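Local atomic coordinates of 4-alpha-glucanotransferase (Streptococcus agalactiae, PDB entry 6M6T), a protein that is an amylomaltase, or disproportionating enzyme, of a family with a TIM-barrel core, and holds bound glycans in pockets. Residues Ile83-Asp86 and Asp87-Ile91; Glu107-Arg110 and Pro111-Lys115; Gly94-Pro97 and Glu98-Asp101; His188-Thr191 and Gln192-Tyr196; Lys197-Phe200 and Glu201-Tyr205. One frame throughout, in Å; residues are numbered along the deposited sequence.

Contact 1: Ile83-Asp86 and Asp87-Ile91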
# COMPACT_ATOMS: atom_id res chain seq x y z
N ILE A 83 -1.28 -26.56 -10.79
CA ILE A 83 -2.52 -26.58 -11.56
C ILE A 83 -2.17 -26.78 -13.03
O ILE A 83 -0.99 -26.82 -13.40
CB ILE A 83 -3.35 -25.30 -11.35
CG1 ILE A 83 -2.45 -24.06 -11.21
CG2 ILE A 83 -4.24 -25.42 -10.14
CD1 ILE A 83 -3.20 -22.74 -11.33
N SER A 84 -3.19 -26.92 -13.87
CA SER A 84 -3.13 -26.76 -15.31
C SER A 84 -3.98 -25.55 -15.68
O SER A 84 -4.58 -24.91 -14.81
CB SER A 84 -3.62 -28.03 -16.03
OG SER A 84 -4.96 -27.90 -16.46
N LYS A 85 -4.03 -25.21 -16.97
CA LYS A 85 -4.77 -24.02 -17.39
C LYS A 85 -6.17 -24.32 -17.91
O LYS A 85 -6.91 -23.37 -18.18
CB LYS A 85 -3.94 -23.18 -18.42
CG LYS A 85 -3.63 -23.74 -19.77
CD LYS A 85 -2.74 -22.72 -20.53
CE LYS A 85 -1.61 -22.22 -19.64
NZ LYS A 85 -0.65 -21.39 -20.41
N ASP A 86 -6.53 -25.60 -18.08
CA ASP A 86 -7.97 -25.87 -18.23
C ASP A 86 -8.75 -25.69 -16.88
O ASP A 86 -9.94 -26.03 -16.74
CB ASP A 86 -8.18 -27.28 -18.81
CG ASP A 86 -8.48 -27.26 -20.33
OD1 ASP A 86 -8.97 -26.23 -20.85
OD2 ASP A 86 -8.25 -28.29 -21.02
N ASP A 87 -8.02 -25.14 -15.90
CA ASP A 87 -8.55 -24.77 -14.60
C ASP A 87 -8.90 -23.28 -14.50
O ASP A 87 -9.74 -22.92 -13.67
CB ASP A 87 -7.53 -25.12 -13.52
CG ASP A 87 -7.29 -26.63 -13.41
OD1 ASP A 87 -8.08 -27.41 -13.98
OD2 ASP A 87 -6.29 -27.03 -12.76
N TYR A 88 -8.27 -22.43 -15.30
CA TYR A 88 -8.62 -21.01 -15.28
C TYR A 88 -8.73 -20.37 -16.65
O TYR A 88 -9.07 -19.19 -16.72
CB TYR A 88 -7.63 -20.21 -14.44
CG TYR A 88 -6.18 -20.38 -14.85
CD1 TYR A 88 -5.50 -21.56 -14.59
CD2 TYR A 88 -5.49 -19.34 -15.47
CE1 TYR A 88 -4.19 -21.71 -14.95
CE2 TYR A 88 -4.18 -19.48 -15.83
CZ TYR A 88 -3.53 -20.67 -15.57
OH TYR A 88 -2.22 -20.80 -15.94
N GLN A 89 -8.45 -21.10 -17.74
CA GLN A 89 -8.76 -20.58 -19.07
C GLN A 89 -10.25 -20.33 -19.17
O GLN A 89 -11.06 -21.23 -18.93
CB GLN A 89 -8.35 -21.57 -20.15
CG GLN A 89 -7.97 -20.94 -21.47
CD GLN A 89 -6.49 -20.65 -21.55
OE1 GLN A 89 -5.68 -21.54 -21.31
NE2 GLN A 89 -6.13 -19.42 -21.93
N ASN A 90 -10.61 -19.09 -19.51
CA ASN A 90 -12.00 -18.68 -19.68
C ASN A 90 -12.82 -18.92 -18.40
O ASN A 90 -13.80 -19.65 -18.39
CB ASN A 90 -12.63 -19.39 -20.90
CG ASN A 90 -12.47 -18.60 -22.20
OD1 ASN A 90 -11.48 -17.88 -22.39
ND2 ASN A 90 -13.43 -18.74 -23.10
N ILE A 91 -12.37 -18.29 -17.32
CA ILE A 91 -13.07 -18.27 -16.04
C ILE A 91 -13.30 -16.80 -15.69
O ILE A 91 -13.22 -16.40 -14.52
CB ILE A 91 -12.30 -19.06 -14.95
CG1 ILE A 91 -12.04 -20.50 -15.41
CG2 ILE A 91 -13.10 -19.15 -13.66
CD1 ILE A 91 -13.06 -21.55 -14.91
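Lys85 O accepts from Gln89 N at 2.8 Å with an N-H...O angle of 153°; Tyr88 N approaches the same oxygen at 3.3 Å in a weak bond. The i to i+4 bond closes an alpha turn over Lys85-Gln89, with the weak Tyr88 bond inside it. A second clamp runs from Ser84 N to Asp87 OD2 (3.3 Å, 162°), the N-H meeting the carboxylate from well above its plane. Asp86 N adds a weak bond to Ser84 OG in the manner of an ST turn, overlapping the start of the alpha turn.

Tyr88 has its CG wedged between the backbone N and the carbonyl carbon (chi1 55°), which brings the ring back beside the 84-85 backbone, with Ser84 O near the ring plane at its edge, 3.2 Å from Tyr88 CE1. Ile83 crosses the tyrosine at about a right angle, its CD1 3.9 Å from Tyr88 CE1, and also rests on Leu77, Val112 and Ala116 of two neighbouring helices. Lys85 and Gln89 run side by side, with Lys85 CD 3.3 Å from Gln89 OE1.

The tyrosine hydroxyl is hydrogen-bonded to Asp75 and Thr78 at helix 74-78. Several backbone N-H groups are thus paired inside the loop, while the tyrosine hydroxyl and Ile83 join it to helices 74-78 and 105-122, consistent with a well-defined loop.

Contact 2: Glu107-Arg110 and Pro111-Lys115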
# COMPACT_ATOMS: atom_id res chain seq x y z
N GLU A 107 -14.49 -14.82 -4.73
CA GLU A 107 -15.33 -15.95 -5.10
C GLU A 107 -14.64 -16.84 -6.13
O GLU A 107 -14.48 -18.05 -5.92
CB GLU A 107 -16.67 -15.42 -5.63
CG GLU A 107 -17.56 -16.45 -6.35
CD GLU A 107 -18.46 -15.85 -7.44
OE1 GLU A 107 -18.18 -16.06 -8.66
OE2 GLU A 107 -19.44 -15.15 -7.09
N LYS A 108 -14.17 -16.25 -7.23
CA LYS A 108 -13.76 -17.05 -8.38
C LYS A 108 -12.35 -17.62 -8.26
O LYS A 108 -12.04 -18.60 -8.95
CB LYS A 108 -13.88 -16.24 -9.67
CG LYS A 108 -15.33 -15.93 -10.05
CD LYS A 108 -15.52 -15.87 -11.56
CE LYS A 108 -16.97 -15.54 -11.91
NZ LYS A 108 -17.47 -14.39 -11.10
N ARG A 109 -11.48 -17.04 -7.43
CA ARG A 109 -10.14 -17.61 -7.36
C ARG A 109 -10.07 -18.86 -6.51
O ARG A 109 -9.08 -19.60 -6.61
CB ARG A 109 -9.15 -16.59 -6.80
CG ARG A 109 -9.09 -15.29 -7.57
CD ARG A 109 -8.14 -14.32 -6.90
NE ARG A 109 -6.75 -14.76 -6.94
CZ ARG A 109 -5.96 -14.66 -8.01
NH1 ARG A 109 -6.43 -14.14 -9.13
NH2 ARG A 109 -4.71 -15.08 -7.95
N ARG A 110 -11.10 -19.13 -5.70
CA ARG A 110 -10.94 -20.06 -4.59
C ARG A 110 -10.84 -21.52 -5.02
O ARG A 110 -9.93 -22.22 -4.55
CB ARG A 110 -12.05 -19.83 -3.56
CG ARG A 110 -11.85 -20.56 -2.27
CD ARG A 110 -10.55 -20.14 -1.64
NE ARG A 110 -10.26 -20.85 -0.39
CZ ARG A 110 -10.83 -20.58 0.78
NH1 ARG A 110 -11.75 -19.62 0.89
NH2 ARG A 110 -10.48 -21.28 1.85
N PRO A 111 -11.74 -22.06 -5.87
CA PRO A 111 -11.49 -23.40 -6.44
C PRO A 111 -10.08 -23.59 -6.98
O PRO A 111 -9.45 -24.63 -6.73
CB PRO A 111 -12.52 -23.49 -7.58
CG PRO A 111 -13.06 -22.08 -7.76
CD PRO A 111 -13.00 -21.49 -6.38
N VAL A 112 -9.55 -22.58 -7.68
CA VAL A 112 -8.25 -22.67 -8.33
C VAL A 112 -7.12 -22.74 -7.30
O VAL A 112 -6.23 -23.61 -7.38
CB VAL A 112 -8.05 -21.47 -9.27
CG1 VAL A 112 -6.75 -21.62 -10.05
CG2 VAL A 112 -9.27 -21.26 -10.17
N LEU A 113 -7.12 -21.80 -6.35
CA LEU A 113 -6.10 -21.81 -5.31
C LEU A 113 -6.18 -23.09 -4.48
O LEU A 113 -5.15 -23.67 -4.11
CB LEU A 113 -6.25 -20.56 -4.41
CG LEU A 113 -5.87 -19.18 -4.99
CD1 LEU A 113 -6.52 -18.04 -4.22
CD2 LEU A 113 -4.37 -18.98 -5.05
N GLU A 114 -7.39 -23.56 -4.19
CA GLU A 114 -7.54 -24.79 -3.43
C GLU A 114 -6.98 -25.99 -4.21
O GLU A 114 -6.30 -26.84 -3.62
CB GLU A 114 -9.00 -25.02 -3.07
CG GLU A 114 -9.32 -24.73 -1.60
CD GLU A 114 -10.71 -24.15 -1.40
OE1 GLU A 114 -11.64 -24.50 -2.17
OE2 GLU A 114 -10.87 -23.31 -0.49
N LYS A 115 -7.25 -26.06 -5.52
CA LYS A 115 -6.66 -27.12 -6.34
C LYS A 115 -5.13 -27.08 -6.28
O LYS A 115 -4.47 -28.11 -6.09
CB LYS A 115 -7.20 -26.99 -7.79
CG LYS A 115 -6.80 -28.10 -8.77
CD LYS A 115 -7.64 -29.39 -8.68
CE LYS A 115 -9.00 -29.29 -9.38
NZ LYS A 115 -8.94 -28.64 -10.72
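Arg110 and Glu114, one helical turn apart, lean together with the carboxylate plane turned 58° from the guanidinium plane. Glu114 OE2 lies over one face of the guanidinium group, close to the NE corner, in a salt bridge in which Arg110 NE and Glu114 OE2 are 2.5 Å apart, a value that should be read loosely at this resolution. The arginine gets there with CG anti to the backbone N (chi1 -170°) and a bend at chi2 that carries NE out from the helix, while Glu114 leans back toward it; the aliphatic part also packs on the acid, with Arg110 CG 3.4 Å from Glu114 OE2. Beyond the pair, Tyr187 of helix 182-208 makes a cation-pi contact with the guanidinium.

This i to i+4 pair lies on helix 105-122, which is kinked at Pro111, where the nitrogens of residues 111 and 112 lack bonds to the preceding turn. The proline ring instead sets its CD 3.8 Å from Glu107 O. Regular bonding resumes at once: Leu113 N reaches Arg109 O at 3.0 Å, almost straight, and Glu114 N reaches Arg110 O at 2.9 Å.

On a different flank, Leu113 CD1 packs on Arg109 CB at 4.0 Å, and the leucine side chain also touches Ile72 and Tyr187. Arg109 itself extends to Phe74 and makes a weak hydrogen bond through NH2 to Ile72 O. Val112 leans on Phe74, and in the preceding turn Lys108 NZ forms a salt bridge with Glu107 OE1 at 3.0 Å.

Contact 3: Gly94-Pro97 and Glu98-Asp101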
# COMPACT_ATOMS: atom_id res chain seq x y z
N GLY A 94 -14.28 -10.43 -14.49
CA GLY A 94 -14.54 -9.02 -14.69
C GLY A 94 -14.81 -8.68 -16.15
O GLY A 94 -14.26 -9.29 -17.07
N GLN A 95 -15.66 -7.67 -16.35
CA GLN A 95 -16.10 -7.30 -17.69
C GLN A 95 -15.07 -6.44 -18.42
O GLN A 95 -14.57 -6.81 -19.49
CB GLN A 95 -17.45 -6.56 -17.61
CG GLN A 95 -18.23 -6.49 -18.92
CD GLN A 95 -19.14 -5.26 -18.99
OE1 GLN A 95 -20.29 -5.34 -19.45
NE2 GLN A 95 -18.63 -4.13 -18.54
N ASP A 96 -14.73 -5.27 -17.84
CA ASP A 96 -13.84 -4.25 -18.38
C ASP A 96 -12.39 -4.57 -18.02
O ASP A 96 -12.10 -4.81 -16.84
CB ASP A 96 -14.25 -2.89 -17.84
CG ASP A 96 -13.39 -1.73 -18.37
OD1 ASP A 96 -12.42 -1.93 -19.15
OD2 ASP A 96 -13.71 -0.59 -17.98
N PRO A 97 -11.47 -4.62 -18.98
CA PRO A 97 -10.05 -4.81 -18.62
C PRO A 97 -9.50 -3.76 -17.67
O PRO A 97 -8.79 -4.14 -16.72
CB PRO A 97 -9.33 -4.77 -19.97
CG PRO A 97 -10.35 -4.26 -20.95
CD PRO A 97 -11.66 -4.73 -20.43
N GLU A 98 -9.78 -2.46 -17.87
CA GLU A 98 -9.18 -1.42 -17.03
C GLU A 98 -9.99 -1.11 -15.77
O GLU A 98 -9.88 0.00 -15.24
CB GLU A 98 -8.92 -0.13 -17.83
CG GLU A 98 -9.99 0.31 -18.84
CD GLU A 98 -9.79 1.75 -19.34
OE1 GLU A 98 -10.68 2.26 -20.06
OE2 GLU A 98 -8.75 2.38 -19.00
N VAL A 99 -10.80 -2.05 -15.30
CA VAL A 99 -11.49 -1.97 -14.02
C VAL A 99 -11.41 -3.33 -13.36
O VAL A 99 -11.77 -4.34 -13.98
CB VAL A 99 -12.97 -1.54 -14.15
CG1 VAL A 99 -13.62 -1.50 -12.77
CG2 VAL A 99 -13.10 -0.20 -14.85
N VAL A 100 -10.95 -3.38 -12.11
CA VAL A 100 -11.07 -4.63 -11.36
C VAL A 100 -12.50 -4.73 -10.83
O VAL A 100 -13.15 -3.71 -10.57
CB VAL A 100 -10.06 -4.74 -10.21
CG1 VAL A 100 -9.96 -6.18 -9.75
CG2 VAL A 100 -8.71 -4.19 -10.61
N ASP A 101 -12.99 -5.96 -10.70
CA ASP A 101 -14.22 -6.24 -9.98
C ASP A 101 -13.85 -7.15 -8.81
O ASP A 101 -13.74 -8.38 -8.95
CB ASP A 101 -15.28 -6.87 -10.89
CG ASP A 101 -16.53 -7.31 -10.12
OD1 ASP A 101 -16.86 -6.68 -9.07
OD2 ASP A 101 -17.18 -8.29 -10.55
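Asp96 lays its carboxylate beside Val99 and Glu98: OD2 is 3.2 Å from Val99 CG2, the two side chains meeting at about a right angle, while OD1 is 3.3 Å from Glu98 CG. With CG anti to the backbone N (chi1 -179°), the carboxylate is turned forward along the chain and meets the N-H two residues on. Glu98 N donates to Asp96 OD1 at 3.0 Å, arriving from well above the carboxylate plane. The main chain closes behind it through a weak bond from Val99 N to Asp96 O at 3.4 Å.

An Asx turn and a type I beta turn are therefore superimposed on Asp96-Pro97-Glu98-Val99, the combination known as an Asx-Pro turn. Pro97, whose ring limits phi, sits at the second position of the beta turn, where phi of -57° suits both the ring and the turn.

Before and after the turn the chain runs back on itself, and Gly94 CA comes 4.4 Å from Asp101 CB. Gly94 has a positive phi (111°), at which a CB would run into the carbonyl oxygen of the residue before; glycine has none.

Glu98 extends beyond CG and carries its carboxylate outward to Lys454 and Arg475, with salt bridges to both. Val99 touches Gln471, whose backbone bonds to that of Val100. The like-charged Asp96 OD1 and Glu98 OE1 stand 4.6 Å apart. The two basic partners of Glu98 would be expected to offset that repulsion, and the backbone N-H accepted by Asp96 is consistent with a stiffer turn, which docks on the loop around residues 471-475.

Contact 4: His188-Thr191 and Gln192-Tyr196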
# COMPACT_ATOMS: atom_id res chain seq x y z
N HIS A 188 -4.41 -21.72 4.03
CA HIS A 188 -3.98 -20.32 4.10
C HIS A 188 -2.49 -20.21 4.34
O HIS A 188 -1.85 -19.27 3.84
CB HIS A 188 -4.72 -19.59 5.21
CG HIS A 188 -6.15 -19.30 4.89
ND1 HIS A 188 -6.53 -18.27 4.04
CD2 HIS A 188 -7.30 -19.87 5.32
CE1 HIS A 188 -7.85 -18.24 3.97
NE2 HIS A 188 -8.34 -19.20 4.73
N GLU A 189 -1.91 -21.16 5.08
CA GLU A 189 -0.46 -21.25 5.17
C GLU A 189 0.16 -21.38 3.79
O GLU A 189 1.12 -20.67 3.44
CB GLU A 189 -0.04 -22.43 6.03
CG GLU A 189 0.36 -22.03 7.43
CD GLU A 189 0.02 -23.07 8.48
OE1 GLU A 189 0.29 -24.29 8.27
OE2 GLU A 189 -0.56 -22.65 9.50
N VAL A 190 -0.38 -22.29 2.98
CA VAL A 190 0.22 -22.60 1.70
C VAL A 190 0.04 -21.43 0.74
O VAL A 190 0.94 -21.09 -0.03
CB VAL A 190 -0.35 -23.92 1.15
CG1 VAL A 190 0.04 -24.14 -0.30
CG2 VAL A 190 0.14 -25.12 2.00
N THR A 191 -1.12 -20.77 0.79
CA THR A 191 -1.27 -19.59 -0.06
C THR A 191 -0.29 -18.50 0.35
O THR A 191 0.25 -17.80 -0.51
CB THR A 191 -2.71 -19.07 -0.05
OG1 THR A 191 -3.15 -18.83 1.30
CG2 THR A 191 -3.63 -20.07 -0.72
N GLN A 192 0.01 -18.36 1.65
CA GLN A 192 1.04 -17.39 2.04
C GLN A 192 2.41 -17.81 1.50
O GLN A 192 3.21 -16.96 1.08
CB GLN A 192 1.08 -17.22 3.56
CG GLN A 192 -0.04 -16.32 4.15
CD GLN A 192 -0.23 -14.99 3.40
OE1 GLN A 192 0.65 -14.12 3.40
NE2 GLN A 192 -1.39 -14.82 2.79
N TYR A 193 2.68 -19.12 1.48
CA TYR A 193 3.93 -19.61 0.91
C TYR A 193 4.03 -19.26 -0.57
O TYR A 193 5.10 -18.84 -1.06
CB TYR A 193 4.05 -21.12 1.11
CG TYR A 193 5.14 -21.79 0.28
CD1 TYR A 193 6.48 -21.77 0.68
CD2 TYR A 193 4.83 -22.47 -0.91
CE1 TYR A 193 7.47 -22.38 -0.08
CE2 TYR A 193 5.82 -23.08 -1.67
CZ TYR A 193 7.13 -23.03 -1.25
OH TYR A 193 8.12 -23.64 -2.00
N PHE A 194 2.93 -19.43 -1.31
CA PHE A 194 2.89 -19.05 -2.72
C PHE A 194 3.20 -17.58 -2.90
O PHE A 194 4.05 -17.20 -3.71
CB PHE A 194 1.51 -19.34 -3.30
CG PHE A 194 1.25 -20.77 -3.51
CD1 PHE A 194 2.28 -21.63 -3.85
CD2 PHE A 194 -0.03 -21.27 -3.38
CE1 PHE A 194 2.04 -22.96 -4.06
CE2 PHE A 194 -0.27 -22.59 -3.57
CZ PHE A 194 0.77 -23.45 -3.92
N PHE A 195 2.45 -16.74 -2.19
CA PHE A 195 2.69 -15.30 -2.21
C PHE A 195 4.17 -15.00 -2.08
O PHE A 195 4.76 -14.34 -2.94
CB PHE A 195 1.93 -14.61 -1.08
CG PHE A 195 1.84 -13.14 -1.26
CD1 PHE A 195 2.86 -12.30 -0.80
CD2 PHE A 195 0.75 -12.57 -1.91
CE1 PHE A 195 2.78 -10.93 -0.98
CE2 PHE A 195 0.65 -11.20 -2.09
CZ PHE A 195 1.67 -10.37 -1.62
N TYR A 196 4.78 -15.46 -0.99
CA TYR A 196 6.14 -15.02 -0.73
C TYR A 196 7.12 -15.57 -1.76
O TYR A 196 8.01 -14.84 -2.21
CB TYR A 196 6.55 -15.39 0.69
CG TYR A 196 6.13 -14.32 1.66
CD1 TYR A 196 4.78 -14.05 1.87
CD2 TYR A 196 7.07 -13.55 2.34
CE1 TYR A 196 4.36 -13.06 2.75
CE2 TYR A 196 6.67 -12.55 3.23
CZ TYR A 196 5.31 -12.31 3.41
OH TYR A 196 4.89 -11.33 4.27
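His188 O is gripped twice, by Gln192 N at 3.0 Å and by the hydroxyl of Thr191, which donates from OG1 at 2.9 Å; both donors come to the same face of its carbonyl plane. The threonine can do this because its OG1 lies between the backbone N and the carbonyl carbon (chi1 54°), turned back along the helix, so that a buried hydroxyl is satisfied by the preceding turn. The following carbonyls are each served by the N-H four residues on: Tyr193 N to Glu189 O at 2.9 Å, Phe194 N to Val190 O at 2.9 Å, and Phe195 N to Thr191 O at 3.0 Å, the last almost perfectly straight (179°).

The polar ends of His188, Gln192 and Glu189 find partners outside the two segments. His188 NE2 is hydrogen-bonded to Glu151, Gln192 OE1 to the backbone N of Gly67, and Glu189 forms a salt bridge with Lys186.

The apolar flank is carried by Val190 and Phe194, which lie side by side and point the same way, with Val190 CG1 3.6 Å from Phe194 CE2. Val190 O sits over one face of the phenyl ring, toward its rim.

This buried middle part of helix 182-208 is packed on several sides: Val190 and Phe194 meet Val117 of helix 105-122, Tyr193 meets Met129 of helix 126-134, and His188 meets Ala144 and Met147 of helix 140-152. The helix then leads into strand 212-217 of the barrel.

Contact 5: Lys197-Phe200 and Glu201-Tyr205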
# COMPACT_ATOMS: atom_id res chain seq x y z
N LYS A 197 6.96 -16.84 -2.17
CA LYS A 197 7.81 -17.41 -3.22
C LYS A 197 7.77 -16.56 -4.50
O LYS A 197 8.81 -16.12 -5.01
CB LYS A 197 7.36 -18.85 -3.49
CG LYS A 197 8.30 -19.72 -4.32
CD LYS A 197 7.53 -20.45 -5.43
CE LYS A 197 8.08 -21.84 -5.70
NZ LYS A 197 9.56 -21.81 -5.87
N GLN A 198 6.55 -16.27 -4.99
CA GLN A 198 6.39 -15.47 -6.21
C GLN A 198 6.88 -14.04 -6.03
O GLN A 198 7.61 -13.50 -6.88
CB GLN A 198 4.93 -15.50 -6.66
CG GLN A 198 4.43 -16.93 -6.77
CD GLN A 198 3.34 -17.14 -7.80
OE1 GLN A 198 2.58 -16.23 -8.13
NE2 GLN A 198 3.24 -18.37 -8.30
N TRP A 199 6.51 -13.41 -4.91
CA TRP A 199 6.89 -12.03 -4.68
C TRP A 199 8.40 -11.87 -4.60
O TRP A 199 8.96 -10.92 -5.15
CB TRP A 199 6.26 -11.48 -3.39
CG TRP A 199 7.06 -10.28 -2.98
CD1 TRP A 199 8.06 -10.23 -2.05
CD2 TRP A 199 6.99 -8.99 -3.58
NE1 TRP A 199 8.59 -8.96 -2.01
CE2 TRP A 199 7.95 -8.19 -2.94
CE3 TRP A 199 6.20 -8.44 -4.58
CZ2 TRP A 199 8.14 -6.86 -3.29
CZ3 TRP A 199 6.38 -7.12 -4.91
CH2 TRP A 199 7.34 -6.34 -4.26
N PHE A 200 9.09 -12.77 -3.90
CA PHE A 200 10.53 -12.60 -3.79
C PHE A 200 11.22 -12.95 -5.10
O PHE A 200 12.26 -12.37 -5.41
CB PHE A 200 11.06 -13.40 -2.61
CG PHE A 200 10.96 -12.64 -1.29
CD1 PHE A 200 11.55 -11.37 -1.16
CD2 PHE A 200 10.24 -13.15 -0.21
CE1 PHE A 200 11.45 -10.66 0.01
CE2 PHE A 200 10.14 -12.44 0.96
CZ PHE A 200 10.75 -11.19 1.08
N GLU A 201 10.63 -13.84 -5.91
CA GLU A 201 11.11 -13.99 -7.28
C GLU A 201 11.06 -12.66 -8.03
O GLU A 201 12.03 -12.26 -8.69
CB GLU A 201 10.30 -15.05 -8.01
CG GLU A 201 10.88 -16.45 -7.94
CD GLU A 201 9.86 -17.51 -8.33
OE1 GLU A 201 10.04 -18.69 -7.92
OE2 GLU A 201 8.88 -17.15 -9.03
N LEU A 202 9.92 -11.98 -7.96
CA LEU A 202 9.79 -10.69 -8.65
C LEU A 202 10.77 -9.65 -8.10
O LEU A 202 11.42 -8.92 -8.86
CB LEU A 202 8.35 -10.18 -8.55
CG LEU A 202 8.22 -8.86 -9.31
CD1 LEU A 202 8.47 -9.09 -10.78
CD2 LEU A 202 6.86 -8.20 -9.09
N LYS A 203 10.88 -9.56 -6.77
CA LYS A 203 11.81 -8.60 -6.19
C LYS A 203 13.25 -8.92 -6.58
O LYS A 203 14.06 -8.01 -6.77
CB LYS A 203 11.64 -8.55 -4.66
CG LYS A 203 12.77 -7.85 -3.91
CD LYS A 203 12.28 -7.06 -2.72
CE LYS A 203 13.43 -6.35 -2.02
NZ LYS A 203 14.17 -7.27 -1.11
N GLU A 204 13.59 -10.20 -6.76
CA GLU A 204 14.94 -10.55 -7.17
C GLU A 204 15.20 -10.17 -8.63
O GLU A 204 16.26 -9.61 -8.95
CB GLU A 204 15.20 -12.04 -6.92
CG GLU A 204 16.67 -12.45 -6.87
CD GLU A 204 17.23 -12.89 -8.22
OE1 GLU A 204 16.55 -12.68 -9.25
OE2 GLU A 204 18.36 -13.45 -8.26
N TYR A 205 14.25 -10.46 -9.52
CA TYR A 205 14.37 -9.98 -10.90
C TYR A 205 14.59 -8.46 -10.92
O TYR A 205 15.57 -7.96 -11.49
CB TYR A 205 13.10 -10.35 -11.67
CG TYR A 205 13.17 -10.11 -13.16
CD1 TYR A 205 13.95 -10.93 -13.98
CD2 TYR A 205 12.45 -9.08 -13.75
CE1 TYR A 205 14.00 -10.71 -15.35
CE2 TYR A 205 12.49 -8.86 -15.11
CZ TYR A 205 13.27 -9.67 -15.91
OH TYR A 205 13.32 -9.43 -17.27
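Lys197-Phe200 and Glu201-Tyr205 are successive turns of one regular alpha helix, joined by four i to i+4 bonds: Glu201 N to Lys197 O, Leu202 N to Gln198 O, Lys203 N to Trp199 O at 2.9 Å, and Glu204 N to Phe200 O at 2.9 Å. No break interrupts the bonding between the two turns.

The side chains follow this spacing. Lys203 passes the indole of Trp199 with its aliphatic part, CB lying 4.1 Å from Trp199 NE1 and CD 4.2 Å from Trp199 CZ2; CG anti to the backbone N (chi1 166°) takes the lysine chain obliquely across the indole, CB over one face toward the rim. Leu202 CD2 is 4.3 Å from Trp199 CZ3, a looser apolar touch. Phe200, next in sequence, turns a face to the indole, with Trp199 CD1 3.7 Å above the phenyl plane and over its centre, while the amino group of Lys203 lies at the phenyl edge, 4.5 Å from Phe200 CE1. Along another flank Lys197 and Glu201 run side by side in a long salt bridge, Lys197 NZ being 3.8 Å from Glu201 OE1.

Leu202 rests on Ala29 and Tyr30 of helix 27-38, Gln198 OE1 accepts from the backbone N of Asp73, and Trp199 meets Phe25. Trp199 NE1 and Lys203 NZ each make a weak hydrogen bond to a backbone oxygen, of Met289 and Lys288 respectively. The lysine thus splits its roles: its first methylenes lie against the rim of the indole, and its amino group continues to weak partners, Lys288 O and Asp291.

How the contacts relate
Contacts 4 and 5 are consecutive parts of helix 182-208, their centres about 13 Å apart, and contact 2, on helix 105-122, lies about 13 Å from contact 4, which it touches where Arg110 NH2 is 4.2 Å from His188 NE2. Contact 1 also touches contact 2, its centre about 11 Å away, with a long, weak ion pair from Asp87 OD1 to Lys115 NZ at 3.6 Å. Contact 3 touches none of the others beyond its chain connection to contact 1, though its nearest atoms lie about 6 Å from contact 2; its centre is about 25 Å from that of contact 4. None of the residues in these contacts is among those lining the glycan pockets.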